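Local structure of homoserine O-acetyltransferase (Bacillus anthracis str. 'Ames Ancestor', 3I1I) at residues Gly30-Gly35 / Thr54-Gly59; Ala223-Phe228 / Glu263-Thr268. The protein probably transfers the acetyl group of acetyl-CoA to the hydroxyl of homoserine, a step toward methionine, on an alpha/beta-hydrolase scaffold. All blocks are in the same frame, centred on the assembly; numbering follows the deposited sequence. Where two conformers were deposited one is given.

The two contacts hold different elements and share none. Contact 1 sets the end of strand 24-34, in segment 30-35 and part of the central mixed sheet, against the loop 54-59; it is almost wholly buried, and its chemistry is polar, centred on a glutamate carboxylate that collects donors from the loop. Contact 2 packs two helices, 223-228 on 263-268, in the helical region inserted between strands 174-178 and 309-313 of the sheet. It lies farther from the middle of the chain, is partly exposed, and works mainly through methyl groups and one aromatic ring, with the polar ends of Arg225 and Asn265 turning to another subunit. The centres of the contacts are about 27 Å apart, and the two do not touch.

Contact 1 (Gly30-Gly35 / Thr54-Gly59); sequences GYETYG and TSHAAG
Glu32 reaches from strand 24-34 of the alpha/beta-hydrolase sheet onto the loop 54-59, and its carboxylate takes a hydrogen bond from each of two consecutive loop side chains. Ser55 OG donates to Glu32 OE1 at 2.9 Å, arriving from above the carboxylate plane. His56 ND1 gives a nearly straight bond, 2.8 Å to Glu32 OE2 with an N-H...O angle of 167°; it lies on the syn lone pair, and the oxygen sits at the edge of the imidazole, near its plane. With CG wedged between backbone N and carbonyl carbon (chi1 73°), the Glu32 chain runs out extended and brings CD over the loop backbone.

Packing is close beside this bond, where Tyr34 adds a second donor to Glu32 OE2 through its hydroxyl, 2.7 Å away and above the carboxylate plane. The same Tyr34 OH accepts from Ala58 N at 2.8 Å, a bent bond of 136°. Ala58 CB lies over one face of the phenol in a CH-pi contact, 4.1 Å from the ring centroid, while Ala57 CB stands at the ring's edge. The more open side is at His56, partly exposed, although its ring is stacked with Tyr61. Earlier on the strand, Tyr31 points away from the loop, and its hydroxyl hydrogen-bonds Glu301 of the second subunit.

Tyr61 OH is also hydrogen-bonded to Glu32 OE1, and Lys9 bonds Ser55 OG. So many polar partners around a buried carboxylate would be expected to stabilise its negative charge, so that Glu32 probably stays ionised while fixing the loop to the sheet.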
ATOM      1  N   GLY A  30       9.784  10.278  27.862  1.00 23.88           N
ATOM      2  CA  GLY A  30      11.207  10.138  28.120  1.00 23.91           C
ATOM      3  C   GLY A  30      11.959  11.295  27.527  1.00 23.12           C
ATOM      4  O   GLY A  30      11.479  11.915  26.617  1.00 23.71           O
ATOM      5  N   TYR A  31      13.135  11.607  28.038  1.00 22.95           N
ATOM      6  CA  TYR A  31      13.979  12.589  27.364  1.00 22.85           C
ATOM      7  C   TYR A  31      15.415  12.402  27.776  1.00 22.92           C
ATOM      8  O   TYR A  31      15.714  11.596  28.661  1.00 23.49           O
ATOM      9  CB  TYR A  31      13.547  14.023  27.661  1.00 23.19           C
ATOM     10  CG  TYR A  31      13.754  14.496  29.083  1.00 23.81           C
ATOM     11  CD1 TYR A  31      14.847  15.259  29.420  1.00 23.95           C
ATOM     12  CD2 TYR A  31      12.818  14.224  30.083  1.00 25.22           C
ATOM     13  CE1 TYR A  31      15.044  15.702  30.725  1.00 25.11           C
ATOM     14  CE2 TYR A  31      12.997  14.695  31.406  1.00 25.84           C
ATOM     15  CZ  TYR A  31      14.110  15.424  31.717  1.00 25.92           C
ATOM     16  OH  TYR A  31      14.326  15.894  33.003  1.00 27.39           O
ATOM     17  N   GLU A  32      16.302  13.138  27.125  1.00 21.65           N
ATOM     18  CA  GLU A  32      17.694  13.056  27.453  1.00 21.73           C
ATOM     19  C   GLU A  32      18.328  14.348  27.012  1.00 21.95           C
ATOM     20  O   GLU A  32      17.767  15.020  26.164  1.00 22.42           O
ATOM     21  CB  GLU A  32      18.327  11.814  26.807  1.00 21.05           C
ATOM     22  CG  GLU A  32      18.529  11.892  25.304  1.00 20.17           C
ATOM     23  CD  GLU A  32      18.825  10.545  24.704  1.00 20.21           C
ATOM     24  OE1 GLU A  32      17.943   9.671  24.842  1.00 17.30           O
ATOM     25  OE2 GLU A  32      19.924  10.367  24.078  1.00 19.17           O
ATOM     26  N   THR A  33      19.467  14.711  27.604  1.00 22.42           N
ATOM     27  CA  THR A  33      20.113  16.007  27.365  1.00 22.31           C
ATOM     28  C   THR A  33      21.611  15.806  27.173  1.00 23.03           C
ATOM     29  O   THR A  33      22.181  14.821  27.615  1.00 23.34           O
ATOM     30  CB  THR A  33      19.886  17.020  28.550  1.00 22.94           C
ATOM     31  OG1 THR A  33      20.733  16.675  29.669  1.00 23.55           O
ATOM     32  CG2 THR A  33      18.405  17.056  29.006  1.00 19.44           C
ATOM     33  N   TYR A  34      22.243  16.757  26.507  1.00 23.61           N
ATOM     34  CA  TYR A  34      23.658  16.732  26.250  1.00 23.95           C
ATOM     35  C   TYR A  34      24.197  18.146  26.473  1.00 24.57           C
ATOM     36  O   TYR A  34      23.494  19.129  26.264  1.00 24.31           O
ATOM     37  CB  TYR A  34      23.975  16.290  24.817  1.00 23.65           C
ATOM     38  CG  TYR A  34      23.021  15.288  24.206  1.00 25.15           C
ATOM     39  CD1 TYR A  34      23.081  13.933  24.534  1.00 24.56           C
ATOM     40  CD2 TYR A  34      22.076  15.677  23.258  1.00 23.91           C
ATOM     41  CE1 TYR A  34      22.194  12.997  23.956  1.00 22.36           C
ATOM     42  CE2 TYR A  34      21.202  14.746  22.680  1.00 23.23           C
ATOM     43  CZ  TYR A  34      21.262  13.416  23.032  1.00 23.23           C
ATOM     44  OH  TYR A  34      20.401  12.497  22.444  1.00 22.54           O
ATOM     45  N   GLY A  35      25.459  18.251  26.892  1.00 24.85           N
ATOM     46  CA  GLY A  35      26.032  19.562  27.222  1.00 24.62           C
ATOM     47  C   GLY A  35      25.533  20.130  28.548  1.00 24.72           C
ATOM     48  O   GLY A  35      24.918  19.429  29.349  1.00 24.24           O
ATOM     49  N   THR A  54      13.366   7.932  18.383  1.00 21.85           N
ATOM     50  CA  THR A  54      13.221   8.093  19.824  1.00 21.67           C
ATOM     51  C   THR A  54      13.996   9.345  20.265  1.00 22.01           C
ATOM     52  O   THR A  54      14.615  10.015  19.446  1.00 21.46           O
ATOM     53  CB  THR A  54      13.791   6.853  20.617  1.00 21.93           C
ATOM     54  OG1 THR A  54      15.241   6.845  20.613  1.00 23.67           O
ATOM     55  CG2 THR A  54      13.285   5.548  20.053  1.00 21.29           C
ATOM     56  N   SER A  55      14.008   9.610  21.573  1.00 22.41           N
ATOM     57  CA  SER A  55      14.760  10.726  22.149  1.00 23.29           C
ATOM     58  C   SER A  55      16.291  10.653  21.905  1.00 23.04           C
ATOM     59  O   SER A  55      17.001  11.642  22.085  1.00 22.55           O
ATOM     60  CB  SER A  55      14.494  10.799  23.662  1.00 23.33           C
ATOM     61  OG  SER A  55      15.131   9.700  24.324  1.00 25.45           O
ATOM     62  N   HIS A  56      16.779   9.486  21.495  1.00 23.15           N
ATOM     63  CA  HIS A  56      18.214   9.238  21.357  1.00 23.75           C
ATOM     64  C   HIS A  56      18.811   9.869  20.118  1.00 23.40           C
ATOM     65  O   HIS A  56      19.181   9.200  19.167  1.00 23.18           O
ATOM     66  CB  HIS A  56      18.490   7.726  21.356  1.00 24.20           C
ATOM     67  CG  HIS A  56      19.898   7.383  21.713  1.00 25.73           C
ATOM     68  ND1 HIS A  56      20.596   8.057  22.699  1.00 27.13           N
ATOM     69  CD2 HIS A  56      20.729   6.421  21.244  1.00 24.92           C
ATOM     70  CE1 HIS A  56      21.810   7.539  22.792  1.00 28.23           C
ATOM     71  NE2 HIS A  56      21.913   6.542  21.924  1.00 27.04           N
ATOM     72  N   ALA A  57      18.881  11.188  20.142  1.00 23.56           N
ATOM     73  CA  ALA A  57      19.408  11.956  19.030  1.00 23.35           C
ATOM     74  C   ALA A  57      20.934  11.862  18.925  1.00 23.40           C
ATOM     75  O   ALA A  57      21.484  12.102  17.867  1.00 23.14           O
ATOM     76  CB  ALA A  57      18.994  13.434  19.166  1.00 21.66           C
ATOM     77  N   ALA A  58      21.614  11.588  20.034  1.00 24.17           N
ATOM     78  CA  ALA A  58      23.095  11.555  20.027  1.00 24.86           C
ATOM     79  C   ALA A  58      23.674  10.697  21.143  1.00 25.27           C
ATOM     80  O   ALA A  58      23.001  10.320  22.120  1.00 24.44           O
ATOM     81  CB  ALA A  58      23.679  12.980  20.088  1.00 24.04           C
ATOM     82  N   GLY A  59      24.938  10.338  20.949  1.00 26.87           N
ATOM     83  CA  GLY A  59      25.701   9.646  21.970  1.00 26.80           C
ATOM     84  C   GLY A  59      25.232   8.227  22.158  1.00 27.30           C
ATOM     85  O   GLY A  59      24.634   7.634  21.247  1.00 25.67           O
TER

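Contact 2 (Ala223-Phe228 / Glu263-Thr268); sequences ANRMMF and EINKLT
Thr268 and Phe228 meet where helices 217-228 and 259-270 cross steeply, their short segments 111° apart and 9.9 Å between axes, in the helical region that follows strand 174-178 and precedes strand 309-313 of the alpha/beta-hydrolase sheet. Thr268 CG2 points into the first helix, 4.1 Å from Phe228 CB and close to the backbone of Arg225. The phenyl group, its CG anti to the backbone N (chi1 179°), extends over the second helix, bringing Phe228 CZ to 4.0 Å from Leu267 CD1. Ile264 CG2 completes the apolar patch by packing against Arg225 CD at 3.7 Å, the two side chains crossing at about a right angle.

Around this shell lie the polar ends. The Arg225 chain bends at chi3 (62°), carrying its guanidinium past Ile264 to the third subunit, where NH1 forms a salt bridge with Glu198 and NE a hydrogen bond with Asn195. Asn265 OD1 accepts from Gln194 of that same subunit, so this flank of the helix pair also belongs to a subunit interface. On the other flank, Asn224 ND2 bonds Ser271 just beyond the second segment and stands 3.0 Å from the backbone Thr268 O.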
ATOM      1  N   ALA A 223       2.710  -1.757   5.702  1.00 24.73           N
ATOM      2  CA  ALA A 223       2.788  -0.353   6.124  1.00 24.53           C
ATOM      3  C   ALA A 223       4.224   0.159   6.069  1.00 24.21           C
ATOM      4  O   ALA A 223       4.479   1.230   5.567  1.00 24.95           O
ATOM      5  CB  ALA A 223       2.159  -0.143   7.545  1.00 23.57           C
ATOM      6  N   ASN A 224       5.161  -0.636   6.557  1.00 24.81           N
ATOM      7  CA  ASN A 224       6.566  -0.249   6.623  1.00 24.65           C
ATOM      8  C   ASN A 224       7.203  -0.202   5.238  1.00 24.74           C
ATOM      9  O   ASN A 224       8.000   0.682   4.939  1.00 25.19           O
ATOM     10  CB  ASN A 224       7.325  -1.248   7.485  1.00 24.93           C
ATOM     11  CG  ASN A 224       8.773  -0.821   7.745  1.00 26.73           C
ATOM     12  OD1 ASN A 224       9.024   0.225   8.324  1.00 31.60           O
ATOM     13  ND2 ASN A 224       9.714  -1.639   7.328  1.00 28.45           N
ATOM     14  N   ARG A 225       6.849  -1.152   4.386  1.00 24.07           N
ATOM     15  CA  ARG A 225       7.397  -1.165   3.045  1.00 24.64           C
ATOM     16  C   ARG A 225       6.959   0.072   2.229  1.00 24.03           C
ATOM     17  O   ARG A 225       7.766   0.655   1.527  1.00 23.27           O
ATOM     18  CB  ARG A 225       7.074  -2.476   2.322  1.00 24.68           C
ATOM     19  CG  ARG A 225       7.825  -2.629   1.040  1.00 26.56           C
ATOM     20  CD  ARG A 225       7.965  -4.060   0.585  1.00 26.55           C
ATOM     21  NE  ARG A 225       6.663  -4.589   0.345  1.00 29.65           N
ATOM     22  CZ  ARG A 225       6.166  -5.699   0.877  1.00 33.45           C
ATOM     23  NH1 ARG A 225       4.921  -6.021   0.599  1.00 36.16           N
ATOM     24  NH2 ARG A 225       6.874  -6.486   1.670  1.00 35.47           N
HETATM   25  N   MSE A 226       5.719   0.505   2.374  1.00 25.14           N
HETATM   26  CA  MSE A 226       5.242   1.739   1.703  1.00 25.81           C
HETATM   27  C   MSE A 226       6.048   2.949   2.106  1.00 25.48           C
HETATM   28  O   MSE A 226       6.374   3.757   1.275  1.00 25.48           O
HETATM   29  CB  MSE A 226       3.780   2.040   2.036  1.00 26.16           C
HETATM   30  CG  MSE A 226       2.792   1.018   1.487  1.00 28.95           C
HETATM   31 SE   MSE A 226       1.119   1.233   2.436  0.65 34.11          SE
HETATM   32  CE  MSE A 226       0.183  -0.282   1.722  1.00 30.92           C
HETATM   33  N   MSE A 227       6.374   3.096   3.378  1.00 25.41           N
HETATM   34  CA  MSE A 227       7.203   4.232   3.782  0.70 26.20           C
HETATM   35  C   MSE A 227       8.631   4.086   3.211  1.00 25.29           C
HETATM   36  O   MSE A 227       9.185   5.035   2.637  1.00 24.62           O
HETATM   37  CB  MSE A 227       7.240   4.358   5.304  0.70 26.94           C
HETATM   38  CG  MSE A 227       7.598   5.726   5.798  0.70 30.72           C
HETATM   39 SE   MSE A 227       7.365   5.877   7.749  0.45 40.15          SE
HETATM   40  CE  MSE A 227       8.869   4.780   8.280  0.70 33.44           C
ATOM     41  N   PHE A 228       9.211   2.899   3.363  1.00 23.99           N
ATOM     42  CA  PHE A 228      10.574   2.638   2.899  1.00 23.32           C
ATOM     43  C   PHE A 228      10.737   2.920   1.401  1.00 22.43           C
ATOM     44  O   PHE A 228      11.718   3.498   0.970  1.00 21.45           O
ATOM     45  CB  PHE A 228      10.934   1.160   3.197  1.00 23.78           C
ATOM     46  CG  PHE A 228      12.296   0.785   2.736  1.00 23.50           C
ATOM     47  CD1 PHE A 228      13.406   1.111   3.513  1.00 25.71           C
ATOM     48  CD2 PHE A 228      12.484   0.178   1.517  1.00 23.41           C
ATOM     49  CE1 PHE A 228      14.709   0.817   3.074  1.00 26.64           C
ATOM     50  CE2 PHE A 228      13.800  -0.147   1.050  1.00 25.88           C
ATOM     51  CZ  PHE A 228      14.909   0.170   1.841  1.00 25.75           C
ATOM     52  N   GLU A 263      15.217  -9.110  -1.020  1.00 23.15           N
ATOM     53  CA  GLU A 263      16.080  -8.172  -0.288  1.00 24.34           C
ATOM     54  C   GLU A 263      15.205  -7.161   0.480  1.00 23.79           C
ATOM     55  O   GLU A 263      15.302  -7.056   1.686  1.00 24.10           O
ATOM     56  CB  GLU A 263      17.080  -7.483  -1.212  1.00 24.82           C
ATOM     57  CG  GLU A 263      18.025  -8.485  -1.884  1.00 29.40           C
ATOM     58  CD  GLU A 263      18.608  -8.072  -3.281  1.00 36.20           C
ATOM     59  OE1 GLU A 263      19.517  -8.822  -3.737  1.00 39.11           O
ATOM     60  OE2 GLU A 263      18.192  -7.053  -3.923  1.00 37.26           O
ATOM     61  N   ILE A 264      14.282  -6.503  -0.206  1.00 23.64           N
ATOM     62  CA  ILE A 264      13.442  -5.501   0.440  1.00 22.92           C
ATOM     63  C   ILE A 264      12.534  -6.103   1.511  1.00 22.86           C
ATOM     64  O   ILE A 264      12.380  -5.506   2.559  1.00 23.23           O
ATOM     65  CB  ILE A 264      12.659  -4.656  -0.588  1.00 22.47           C
ATOM     66  CG1 ILE A 264      13.648  -3.824  -1.415  1.00 21.72           C
ATOM     67  CG2 ILE A 264      11.630  -3.768   0.094  1.00 20.86           C
ATOM     68  CD1 ILE A 264      13.152  -3.369  -2.776  1.00 20.38           C
ATOM     69  N   ASN A 265      11.980  -7.284   1.293  1.00 23.82           N
ATOM     70  CA  ASN A 265      11.210  -7.947   2.348  1.00 24.72           C
ATOM     71  C   ASN A 265      12.045  -8.143   3.611  1.00 26.18           C
ATOM     72  O   ASN A 265      11.583  -7.877   4.729  1.00 25.97           O
ATOM     73  CB  ASN A 265      10.728  -9.317   1.925  1.00 24.57           C
ATOM     74  CG  ASN A 265       9.474  -9.272   1.092  1.00 26.78           C
ATOM     75  OD1 ASN A 265       8.962  -8.199   0.755  1.00 30.55           O
ATOM     76  ND2 ASN A 265       8.995 -10.449   0.704  1.00 23.93           N
ATOM     77  N   LYS A 266      13.279  -8.597   3.424  1.00 27.05           N
ATOM     78  CA  LYS A 266      14.159  -8.846   4.553  1.00 28.72           C
ATOM     79  C   LYS A 266      14.388  -7.570   5.368  1.00 28.05           C
ATOM     80  O   LYS A 266      14.246  -7.595   6.592  1.00 27.25           O
ATOM     81  CB  LYS A 266      15.488  -9.419   4.080  1.00 29.60           C
ATOM     82  CG  LYS A 266      16.259 -10.133   5.150  1.00 34.56           C
ATOM     83  CD  LYS A 266      17.293 -11.140   4.520  1.00 41.54           C
ATOM     84  CE  LYS A 266      18.779 -10.759   4.768  1.00 44.87           C
ATOM     85  NZ  LYS A 266      19.460 -11.664   5.808  1.00 49.82           N
ATOM     86  N   LEU A 267      14.722  -6.473   4.688  1.00 27.36           N
ATOM     87  CA  LEU A 267      14.969  -5.208   5.374  1.00 28.11           C
ATOM     88  C   LEU A 267      13.720  -4.732   6.111  1.00 27.82           C
ATOM     89  O   LEU A 267      13.798  -4.284   7.226  1.00 28.14           O
ATOM     90  CB  LEU A 267      15.375  -4.102   4.393  1.00 28.45           C
ATOM     91  CG  LEU A 267      16.717  -4.257   3.689  1.00 30.90           C
ATOM     92  CD1 LEU A 267      16.862  -3.237   2.528  1.00 30.88           C
ATOM     93  CD2 LEU A 267      17.847  -4.125   4.718  1.00 30.31           C
ATOM     94  N   THR A 268      12.566  -4.831   5.472  1.00 27.63           N
ATOM     95  CA  THR A 268      11.399  -4.226   6.024  1.00 27.80           C
ATOM     96  C   THR A 268      10.822  -5.077   7.135  1.00 28.92           C
ATOM     97  O   THR A 268      10.165  -4.546   8.037  1.00 30.02           O
ATOM     98  CB  THR A 268      10.331  -3.919   4.950  1.00 27.32           C
ATOM     99  OG1 THR A 268       9.988  -5.109   4.226  1.00 26.30           O
ATOM    100  CG2 THR A 268      10.841  -2.890   4.014  1.00 26.18           C
TER